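Local coordinates for protein peptide amidase (Stenotrophomonas maltophilia, PDB 1M22) that probably hydrolyses the C-terminal amide group of peptides, as an amidase signature enzyme, at residues Ala353-Gln356 with Gln361-Gly364. Sequence-based numbering, arbitrary orientation.
Sequences AFNQ and QELG
The carboxylate oxygen OE2 of E362 accepts a hydrogen bond from the backbone N of L101 and also reaches the edge of the F354 ring, near the ring plane, 4.2 Å from CE1. The same side chain carries the amide oxygen OD1 of N355, which lies 3.4 Å from E362 CG and 3.6 Å from the carboxylate carbon CD, a van der Waals approach without a hydrogen bond. The two side chains pass each other at a slant, and the amide and carboxylate planes are 49° apart. The polar partner of N355 lies outside the pair: its ND2 is hydrogen-bonded to Q368 OE1. The E362 chain bends at chi2 (-73°), which folds it so that CG and CD both lie against N355 OD1. E362 OE1 lies close to E132 OE2; like charges this near could raise the pKa of one of the two acids.

L363 packs its methyls on the backbone carbonyl and CB of N355: CD1 is 3.6 Å from N355 O, and CD2 sits 4.1 Å from N355 CB.

L363 is the first residue to leave helical geometry after helix 359-362, and the contact joins that short helix to the preceding helix 348-357 across a tight helix-to-helix turn. At this turn the F354 ring stacks on H358, and F354 O is hydrogen-bonded to H358 ND1. The contact lies away from the catalytic residues; E362 meets the loop at S100 and L101, and its backbone O accepts a hydrogen bond from R137 NH1, just beyond helix 132-135.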
ATOM      1  N   ALA A 353      -3.630  13.044 -25.160  1.00 12.18           N
ATOM      2  CA  ALA A 353      -3.004  13.306 -26.452  1.00 14.01           C
ATOM      3  C   ALA A 353      -1.636  12.636 -26.528  1.00 14.18           C
ATOM      4  O   ALA A 353      -1.256  12.098 -27.569  1.00 15.20           O
ATOM      5  CB  ALA A 353      -2.867  14.808 -26.672  1.00 14.39           C
ATOM      6  N   PHE A 354      -0.897  12.658 -25.421  1.00 13.37           N
ATOM      7  CA  PHE A 354       0.424  12.044 -25.389  1.00 12.39           C
ATOM      8  C   PHE A 354       0.341  10.546 -25.652  1.00 12.68           C
ATOM      9  O   PHE A 354       1.100  10.009 -26.461  1.00 12.90           O
ATOM     10  CB  PHE A 354       1.109  12.290 -24.037  1.00 14.20           C
ATOM     11  CG  PHE A 354       2.424  11.568 -23.884  1.00 13.07           C
ATOM     12  CD1 PHE A 354       2.463  10.225 -23.513  1.00 12.18           C
ATOM     13  CD2 PHE A 354       3.625  12.223 -24.138  1.00 13.41           C
ATOM     14  CE1 PHE A 354       3.676   9.547 -23.400  1.00 13.85           C
ATOM     15  CE2 PHE A 354       4.842  11.555 -24.029  1.00 14.00           C
ATOM     16  CZ  PHE A 354       4.868  10.213 -23.659  1.00 13.97           C
ATOM     17  N   ASN A 355      -0.575   9.867 -24.970  1.00 11.97           N
ATOM     18  CA  ASN A 355      -0.711   8.430 -25.157  1.00 12.82           C
ATOM     19  C   ASN A 355      -1.101   8.083 -26.589  1.00 14.06           C
ATOM     20  O   ASN A 355      -0.662   7.069 -27.125  1.00 14.44           O
ATOM     21  CB  ASN A 355      -1.736   7.848 -24.177  1.00 12.18           C
ATOM     22  CG  ASN A 355      -1.252   7.891 -22.740  1.00 11.09           C
ATOM     23  OD1 ASN A 355      -0.054   7.793 -22.475  1.00 11.42           O
ATOM     24  ND2 ASN A 355      -2.186   8.021 -21.806  1.00 10.74           N
ATOM     25  N   GLN A 356      -1.920   8.930 -27.205  1.00 15.00           N
ATOM     26  CA  GLN A 356      -2.343   8.697 -28.581  1.00 17.07           C
ATOM     27  C   GLN A 356      -1.156   8.853 -29.526  1.00 17.71           C
ATOM     28  O   GLN A 356      -1.013   8.094 -30.485  1.00 18.60           O
ATOM     29  CB  GLN A 356      -3.453   9.677 -28.968  1.00 17.96           C
ATOM     30  CG  GLN A 356      -4.737   9.490 -28.181  1.00 23.01           C
ATOM     31  CD  GLN A 356      -5.829  10.451 -28.602  1.00 26.81           C
ATOM     32  OE1 GLN A 356      -5.650  11.668 -28.564  1.00 27.80           O
ATOM     33  NE2 GLN A 356      -6.972   9.908 -29.005  1.00 29.02           N
ATOM     34  N   GLN A 361       3.733   2.455 -27.686  1.00 17.41           N
ATOM     35  CA  GLN A 361       4.338   2.145 -26.395  1.00 17.69           C
ATOM     36  C   GLN A 361       3.366   2.208 -25.220  1.00 15.51           C
ATOM     37  O   GLN A 361       3.555   1.517 -24.217  1.00 17.18           O
ATOM     38  CB  GLN A 361       5.502   3.101 -26.105  1.00 19.34           C
ATOM     39  CG  GLN A 361       6.659   3.047 -27.094  1.00 25.24           C
ATOM     40  CD  GLN A 361       6.295   3.599 -28.457  1.00 28.24           C
ATOM     41  OE1 GLN A 361       5.730   4.689 -28.569  1.00 30.05           O
ATOM     42  NE2 GLN A 361       6.627   2.854 -29.505  1.00 30.07           N
ATOM     43  N   GLU A 362       2.327   3.027 -25.344  1.00 12.81           N
ATOM     44  CA  GLU A 362       1.365   3.202 -24.257  1.00 11.97           C
ATOM     45  C   GLU A 362       0.023   2.486 -24.361  1.00 13.20           C
ATOM     46  O   GLU A 362      -0.521   2.044 -23.348  1.00 12.65           O
ATOM     47  CB  GLU A 362       1.091   4.696 -24.058  1.00 11.34           C
ATOM     48  CG  GLU A 362       2.246   5.491 -23.466  1.00 11.35           C
ATOM     49  CD  GLU A 362       2.455   5.217 -21.987  1.00 10.69           C
ATOM     50  OE1 GLU A 362       1.709   4.386 -21.422  1.00 12.08           O
ATOM     51  OE2 GLU A 362       3.366   5.835 -21.397  1.00 11.79           O
ATOM     52  N   LEU A 363      -0.517   2.369 -25.569  1.00 12.94           N
ATOM     53  CA  LEU A 363      -1.829   1.756 -25.746  1.00 14.58           C
ATOM     54  C   LEU A 363      -1.836   0.421 -26.487  1.00 14.53           C
ATOM     55  O   LEU A 363      -2.809   0.093 -27.164  1.00 17.67           O
ATOM     56  CB  LEU A 363      -2.747   2.750 -26.465  1.00 14.64           C
ATOM     57  CG  LEU A 363      -2.780   4.160 -25.864  1.00 13.60           C
ATOM     58  CD1 LEU A 363      -3.618   5.072 -26.744  1.00 17.03           C
ATOM     59  CD2 LEU A 363      -3.337   4.114 -24.447  1.00 15.08           C
ATOM     60  N   GLY A 364      -0.767  -0.352 -26.338  1.00 14.65           N
ATOM     61  CA  GLY A 364      -0.685  -1.634 -27.015  1.00 17.00           C
ATOM     62  C   GLY A 364      -1.387  -2.790 -26.321  1.00 18.45           C
ATOM     63  O   GLY A 364      -1.853  -3.716 -26.984  1.00 20.02           O
TER